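Local atomic coordinates of leucine--tRNA ligase (Agrobacterium radiobacter, PDB entry 5AH5), a protein that probably catalyses the ATP-dependent attachment of leucine to tRNA(Leu), with release of AMP and diphosphate, and here carries bound tRNA. Residues B[227-232]-B[240-245]; B[246-251]-B[393-398]. All blocks are in the same frame, centred on the assembly; numbering follows the deposited sequence.

Interaction 1 (B[227-232]-B[240-245]). With nucleotides of chain D.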
loop_
_atom_site.group_PDB
_atom_site.type_symbol
_atom_site.label_atom_id
_atom_site.label_comp_id
_atom_site.label_asym_id
_atom_site.label_seq_id
_atom_site.Cartn_x
_atom_site.Cartn_y
_atom_site.Cartn_z
ATOM N N GLY B 227 -2.894 28.366 13.783
ATOM C CA GLY B 227 -3.829 29.419 14.223
ATOM C C GLY B 227 -3.501 30.005 15.589
ATOM O O GLY B 227 -2.347 29.974 16.038
ATOM N N ALA B 228 -4.518 30.536 16.263
ATOM C CA ALA B 228 -4.325 31.084 17.614
ATOM C C ALA B 228 -5.433 30.696 18.596
ATOM O O ALA B 228 -6.630 30.680 18.242
ATOM C CB ALA B 228 -4.182 32.593 17.545
ATOM N N GLU B 229 -5.008 30.388 19.828
ATOM C CA GLU B 229 -5.912 30.116 20.950
ATOM C C GLU B 229 -6.021 31.378 21.809
ATOM O O GLU B 229 -5.002 31.896 22.282
ATOM C CB GLU B 229 -5.430 28.920 21.801
ATOM C CG GLU B 229 -5.821 27.553 21.244
ATOM C CD GLU B 229 -5.332 26.388 22.099
ATOM O OE1 GLU B 229 -5.880 26.199 23.203
ATOM O OE2 GLU B 229 -4.427 25.639 21.665
ATOM N N VAL B 230 -7.251 31.874 21.980
ATOM C CA VAL B 230 -7.553 33.047 22.816
ATOM C C VAL B 230 -8.366 32.569 24.020
ATOM O O VAL B 230 -9.441 31.985 23.845
ATOM C CB VAL B 230 -8.368 34.108 22.041
ATOM C CG1 VAL B 230 -8.520 35.378 22.867
ATOM C CG2 VAL B 230 -7.722 34.420 20.698
ATOM N N ARG B 231 -7.853 32.810 25.230
ATOM C CA ARG B 231 -8.512 32.361 26.467
ATOM C C ARG B 231 -9.617 33.344 26.881
ATOM O O ARG B 231 -9.402 34.550 26.862
ATOM C CB ARG B 231 -7.484 32.165 27.592
ATOM C CG ARG B 231 -6.433 31.102 27.276
ATOM C CD ARG B 231 -5.593 30.713 28.489
ATOM N NE ARG B 231 -6.371 29.992 29.508
ATOM C CZ ARG B 231 -5.862 29.336 30.559
ATOM N NH1 ARG B 231 -4.547 29.269 30.776
ATOM N NH2 ARG B 231 -6.685 28.722 31.411
ATOM N N PHE B 232 -10.796 32.817 27.234
ATOM C CA PHE B 232 -11.981 33.625 27.580
ATOM C C PHE B 232 -12.476 33.293 29.004
ATOM O O PHE B 232 -13.013 32.201 29.233
ATOM C CB PHE B 232 -13.111 33.373 26.567
ATOM C CG PHE B 232 -13.027 34.207 25.310
ATOM C CD1 PHE B 232 -11.998 34.020 24.398
ATOM C CD2 PHE B 232 -14.014 35.153 25.013
ATOM C CE1 PHE B 232 -11.938 34.773 23.233
ATOM C CE2 PHE B 232 -13.954 35.916 23.851
ATOM C CZ PHE B 232 -12.916 35.721 22.958
ATOM N N THR B 240 -11.290 29.061 32.321
ATOM C CA THR B 240 -11.633 29.742 31.076
ATOM C C THR B 240 -11.981 28.714 29.995
ATOM O O THR B 240 -11.916 27.494 30.225
ATOM C CB THR B 240 -10.444 30.611 30.580
ATOM O OG1 THR B 240 -9.400 29.778 30.060
ATOM C CG2 THR B 240 -9.874 31.468 31.707
ATOM N N ILE B 241 -12.349 29.224 28.820
ATOM C CA ILE B 241 -12.598 28.401 27.633
ATOM C C ILE B 241 -11.833 28.979 26.426
ATOM O O ILE B 241 -12.241 29.977 25.831
ATOM C CB ILE B 241 -14.124 28.204 27.361
ATOM C CG1 ILE B 241 -14.867 29.538 27.118
ATOM C CG2 ILE B 241 -14.762 27.416 28.511
ATOM C CD1 ILE B 241 -16.379 29.435 27.138
ATOM N N ASN B 242 -10.697 28.353 26.108
ATOM C CA ASN B 242 -9.831 28.771 24.979
ATOM C C ASN B 242 -10.470 28.525 23.609
ATOM O O ASN B 242 -10.645 27.378 23.215
ATOM C CB ASN B 242 -8.433 28.118 25.043
ATOM C CG ASN B 242 -8.436 26.737 25.708
ATOM O OD1 ASN B 242 -9.377 25.956 25.554
ATOM N ND2 ASN B 242 -7.385 26.447 26.466
ATOM N N ALA B 243 -10.846 29.604 22.912
ATOM C CA ALA B 243 -11.352 29.520 21.533
ATOM C C ALA B 243 -10.169 29.407 20.553
ATOM O O ALA B 243 -9.021 29.664 20.932
ATOM C CB ALA B 243 -12.217 30.730 21.193
ATOM N N PHE B 244 -10.456 29.003 19.309
ATOM C CA PHE B 244 -9.438 28.837 18.261
ATOM C C PHE B 244 -9.866 29.553 16.969
ATOM O O PHE B 244 -11.001 29.379 16.494
ATOM C CB PHE B 244 -9.154 27.346 17.996
ATOM C CG PHE B 244 -8.187 27.095 16.853
ATOM C CD1 PHE B 244 -6.802 27.170 17.056
ATOM C CD2 PHE B 244 -8.665 26.777 15.570
ATOM C CE1 PHE B 244 -5.924 26.949 16.006
ATOM C CE2 PHE B 244 -7.787 26.554 14.518
ATOM C CZ PHE B 244 -6.416 26.639 14.737
ATOM N N THR B 245 -8.955 30.354 16.412
ATOM C CA THR B 245 -9.202 31.016 15.131
ATOM C C THR B 245 -7.905 31.185 14.308
ATOM O O THR B 245 -6.777 31.171 14.846
ATOM C CB THR B 245 -9.963 32.371 15.349
ATOM O OG1 THR B 245 -10.794 32.720 14.210
ATOM C CG2 THR B 245 -8.991 33.508 15.731
ATOM P P A D 84 -11.054 26.910 7.929
ATOM O OP1 A D 84 -10.208 27.651 6.962
ATOM O OP2 A D 84 -10.458 25.882 8.827
ATOM O "O5'" A D 84 -11.726 28.034 8.836
ATOM C "C5'" A D 84 -11.057 28.519 10.025
ATOM C "C4'" A D 84 -12.044 29.238 10.911
ATOM O "O4'" A D 84 -13.100 28.321 11.306
ATOM C "C3'" A D 84 -11.525 29.773 12.242
ATOM O "O3'" A D 84 -10.836 31.011 12.112
ATOM C "C2'" A D 84 -12.822 29.951 13.016
ATOM O "O2'" A D 84 -13.456 31.165 12.648
ATOM C "C1'" A D 84 -13.621 28.720 12.561
ATOM N N9 A D 84 -13.591 27.568 13.467
ATOM C C8 A D 84 -12.681 27.265 14.455
ATOM N N7 A D 84 -12.960 26.164 15.113
ATOM C C5 A D 84 -14.125 25.704 14.515
ATOM C C6 A D 84 -14.932 24.576 14.755
ATOM N N6 A D 84 -14.665 23.660 15.691
ATOM N N1 A D 84 -16.029 24.412 13.983
ATOM C C2 A D 84 -16.291 25.324 13.035
ATOM N N3 A D 84 -15.604 26.419 12.706
ATOM C C4 A D 84 -14.526 26.559 13.500
#

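Interaction 2 (B[246-251]-B[393-398]). With nucleotides of chain D.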
loop_
_atom_site.group_PDB
_atom_site.type_symbol
_atom_site.label_atom_id
_atom_site.label_comp_id
_atom_site.label_asym_id
_atom_site.label_seq_id
_atom_site.Cartn_x
_atom_site.Cartn_y
_atom_site.Cartn_z
ATOM N N THR B 246 -8.103 31.297 12.998
ATOM C CA THR B 246 -7.070 31.717 12.056
ATOM C C THR B 246 -7.122 33.244 11.837
ATOM O O THR B 246 -6.087 33.871 11.601
ATOM C CB THR B 246 -7.225 30.977 10.712
ATOM O OG1 THR B 246 -8.522 31.239 10.159
ATOM C CG2 THR B 246 -7.038 29.455 10.904
ATOM N N ARG B 247 -8.323 33.831 11.920
ATOM C CA ARG B 247 -8.508 35.287 11.840
ATOM C C ARG B 247 -8.424 35.945 13.229
ATOM O O ARG B 247 -9.390 36.550 13.680
ATOM C CB ARG B 247 -9.868 35.636 11.182
ATOM C CG ARG B 247 -10.177 34.991 9.833
ATOM C CD ARG B 247 -8.993 34.959 8.862
ATOM N NE ARG B 247 -8.266 36.229 8.750
ATOM C CZ ARG B 247 -8.659 37.294 8.045
ATOM N NH1 ARG B 247 -9.804 37.297 7.363
ATOM N NH2 ARG B 247 -7.894 38.382 8.032
ATOM N N LEU B 248 -7.282 35.830 13.910
ATOM C CA LEU B 248 -7.115 36.470 15.225
ATOM C C LEU B 248 -7.334 37.971 15.086
ATOM O O LEU B 248 -7.941 38.604 15.958
ATOM C CB LEU B 248 -5.725 36.206 15.820
ATOM C CG LEU B 248 -5.350 36.939 17.125
ATOM C CD1 LEU B 248 -6.386 36.704 18.206
ATOM C CD2 LEU B 248 -3.976 36.534 17.648
ATOM N N ASP B 249 -6.840 38.515 13.967
ATOM C CA ASP B 249 -7.072 39.904 13.558
ATOM C C ASP B 249 -8.458 40.466 13.936
ATOM O O ASP B 249 -8.536 41.582 14.439
ATOM C CB ASP B 249 -6.770 40.103 12.049
ATOM C CG ASP B 249 -7.608 39.209 11.136
ATOM O OD1 ASP B 249 -8.731 39.604 10.757
ATOM O OD2 ASP B 249 -7.118 38.127 10.754
ATOM N N THR B 250 -9.530 39.693 13.765
ATOM C CA THR B 250 -10.881 40.166 14.104
ATOM C C THR B 250 -11.314 39.931 15.578
ATOM O O THR B 250 -12.512 39.833 15.848
ATOM C CB THR B 250 -11.924 39.531 13.153
ATOM O OG1 THR B 250 -11.860 38.108 13.269
ATOM C CG2 THR B 250 -11.671 39.924 11.695
ATOM N N LEU B 251 -10.366 39.898 16.525
ATOM C CA LEU B 251 -10.649 39.548 17.943
ATOM C C LEU B 251 -11.583 40.513 18.696
ATOM O O LEU B 251 -12.490 40.085 19.430
ATOM C CB LEU B 251 -9.331 39.414 18.729
ATOM C CG LEU B 251 -9.373 39.125 20.238
ATOM C CD1 LEU B 251 -10.272 37.939 20.568
ATOM C CD2 LEU B 251 -7.960 38.882 20.760
ATOM N N ILE B 393 1.711 40.973 16.477
ATOM C CA ILE B 393 1.727 41.773 17.739
ATOM C C ILE B 393 0.635 41.366 18.755
ATOM O O ILE B 393 0.876 41.410 19.971
ATOM C CB ILE B 393 1.703 43.325 17.479
ATOM C CG1 ILE B 393 1.909 44.150 18.771
ATOM C CG2 ILE B 393 0.400 43.778 16.825
ATOM C CD1 ILE B 393 3.154 43.817 19.575
ATOM N N LEU B 394 -0.546 40.983 18.263
ATOM C CA LEU B 394 -1.645 40.513 19.131
ATOM C C LEU B 394 -1.229 39.347 20.040
ATOM O O LEU B 394 -1.391 39.421 21.265
ATOM C CB LEU B 394 -2.865 40.110 18.291
ATOM C CG LEU B 394 -3.746 41.273 17.826
ATOM C CD1 LEU B 394 -4.555 40.946 16.570
ATOM C CD2 LEU B 394 -4.667 41.696 18.964
ATOM N N ILE B 395 -0.676 38.294 19.429
ATOM C CA ILE B 395 -0.253 37.078 20.150
ATOM C C ILE B 395 0.961 37.318 21.051
ATOM O O ILE B 395 1.154 36.585 22.018
ATOM C CB ILE B 395 0.012 35.878 19.182
ATOM C CG1 ILE B 395 -0.291 34.538 19.869
ATOM C CG2 ILE B 395 1.434 35.884 18.613
ATOM C CD1 ILE B 395 -1.767 34.210 19.958
ATOM N N ALA B 396 1.779 38.320 20.720
ATOM C CA ALA B 396 2.886 38.733 21.584
ATOM C C ALA B 396 2.344 39.254 22.914
ATOM O O ALA B 396 2.776 38.798 23.975
ATOM C CB ALA B 396 3.748 39.791 20.906
ATOM N N HIS B 397 1.392 40.188 22.840
ATOM C CA HIS B 397 0.705 40.731 24.029
ATOM C C HIS B 397 0.039 39.622 24.847
ATOM O O HIS B 397 0.179 39.569 26.077
ATOM C CB HIS B 397 -0.327 41.804 23.614
ATOM C CG HIS B 397 -1.197 42.297 24.737
ATOM N ND1 HIS B 397 -0.716 42.561 26.003
ATOM C CD2 HIS B 397 -2.520 42.596 24.771
ATOM C CE1 HIS B 397 -1.705 42.982 26.772
ATOM N NE2 HIS B 397 -2.811 43.013 26.048
ATOM N N LEU B 398 -0.661 38.728 24.152
ATOM C CA LEU B 398 -1.420 37.665 24.805
ATOM C C LEU B 398 -0.498 36.612 25.449
ATOM O O LEU B 398 -0.683 36.258 26.608
ATOM C CB LEU B 398 -2.412 37.034 23.814
ATOM C CG LEU B 398 -3.499 37.982 23.255
ATOM C CD1 LEU B 398 -4.068 37.509 21.923
ATOM C CD2 LEU B 398 -4.631 38.187 24.247
ATOM P P A D 84 -11.054 26.910 7.929
ATOM O OP1 A D 84 -10.208 27.651 6.962
ATOM O OP2 A D 84 -10.458 25.882 8.827
ATOM O "O5'" A D 84 -11.726 28.034 8.836
ATOM C "C5'" A D 84 -11.057 28.519 10.025
ATOM C "C4'" A D 84 -12.044 29.238 10.911
ATOM O "O4'" A D 84 -13.100 28.321 11.306
ATOM C "C3'" A D 84 -11.525 29.773 12.242
ATOM O "O3'" A D 84 -10.836 31.011 12.112
ATOM C "C2'" A D 84 -12.822 29.951 13.016
ATOM O "O2'" A D 84 -13.456 31.165 12.648
ATOM C "C1'" A D 84 -13.621 28.720 12.561
ATOM N N9 A D 84 -13.591 27.568 13.467
ATOM C C8 A D 84 -12.681 27.265 14.455
ATOM N N7 A D 84 -12.960 26.164 15.113
ATOM C C5 A D 84 -14.125 25.704 14.515
ATOM C C6 A D 84 -14.932 24.576 14.755
ATOM N N6 A D 84 -14.665 23.660 15.691
ATOM N N1 A D 84 -16.029 24.412 13.983
ATOM C C2 A D 84 -16.291 25.324 13.035
ATOM N N3 A D 84 -15.604 26.419 12.706
ATOM C C4 A D 84 -14.526 26.559 13.500
#

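Interaction 1 (B[227-232]-B[240-245])
Arg231 and Thr240 meet next to the turn end of a beta hairpin in the editing domain, where two side chains set at roughly a right angle add a polar clasp to the backbone pairing. The guanidinium comes to Thr240 OG1 edge-on, with the hydroxyl oxygen in its plane, and donates from two nitrogens to this one atom: NE lies 3.1 Å and NH2 3.2 Å from OG1. A bend at chi3 of Arg231 (68°) swings the edge into place.

Further along, the antiparallel strands pair Ala228 with Thr245 and Val230 with Ala243 through reciprocal N-H...O bonds, the shortest running 2.7 Å from Ala228 N to Thr245 O. Glu229 and Phe244 form a non-hydrogen-bonded pair between them. Glu229 lies alongside Asn242, but with the carboxylate and amide planes 75° apart; its OE2 is instead bonded to Ser407 on the neighbouring strand. Phe244 takes chi1 of 176°, which carries its ring along the first strand towards Gly227, where CE1 lies 3.7 Å from Gly227 CA.

Backbone bonds and the Arg231-Thr240 pair thus hold the hairpin, while Thr245 OG1 engages O3' of A84 of chain D in a 2.7 Å hydrogen bond. A tRNA adenosine held at the editing domain is consistent with the enzyme's probable deacylase activity.

Interaction 2 (B[246-251]-B[393-398])
Leu248 and Asp249 sit in a tight, irregular turn that runs past one side of helix 393-398, the nearest CA atoms, those of Asp249 and Leu394, being 7.8 Å apart. The setting is the editing domain of leucyl-tRNA synthetase, and the sequence Thr245-Thr246-Arg247-Leu248-Asp249-Thr250 probably corresponds to the threonine-rich region known from relatives. It illustrates how a polar binding loop can rest on an apolar base.

Leu248 makes the central contact. With CG anti to the backbone N (chi1 174°), its CD2 methyl is carried to the helix, 3.8 Å from Leu394 CB and 4.0 Å from Ile395 CD1. The two leucines slide past each other in opposite directions, whereas Ile395 crosses Leu248 at about a right angle. Leu394 in turn sends CD1 back over the turn to lie 4.1 Å from Asp249 CA. One helical turn further on, Leu398 CD1 meets Leu251 CD2 at 4.3 Å. No hydrogen bond links the segments; hydrophobic packing alone joins them.

Several polar groups of the turn, on Arg247, Asp249 and Thr250, are engaged away from the helix-facing leucines. Arg247 NH2 forms a salt bridge of 2.8 Å with Asp249 OD2, although its hydrogen-bond geometry is weak, and the same oxygen also pairs with Arg391, from the start of the helix. Arg247 O accepts from both the backbone N and the hydroxyl of Thr250, OG1 lying 2.9 Å away, which braces the turn. At the start of the loop, directly after strand 243-245, the ribose of A84 of chain D is held by Thr246 through its hydroxyl and its amide: Thr246 N points at O3' over 2.9 Å, with a nearly straight N-H...O angle of 168°.

In the fold
Followed from the N terminus, the chain first closes a short loop at interaction 1, where strand 224-234 pairs with strand 243-245. Residue 246 follows at once, so interaction 2 begins where the first ends; the two stand in series and neither nest nor cross. Interaction 2 closes a far longer loop, bringing helix 388-400 against the face of the hairpin that carries Ala228 and Val230. The contacts share one apolar layer: Val230 CG2 lies 3.6 Å from Leu248 CD1, and Ala228 CB is 3.8 Å from Ile395 CD1. Together they tie sheet, loop and helix of the editing domain, while the consecutive Thr245 and Thr246, one from each interaction, converge on the same ribose oxygen.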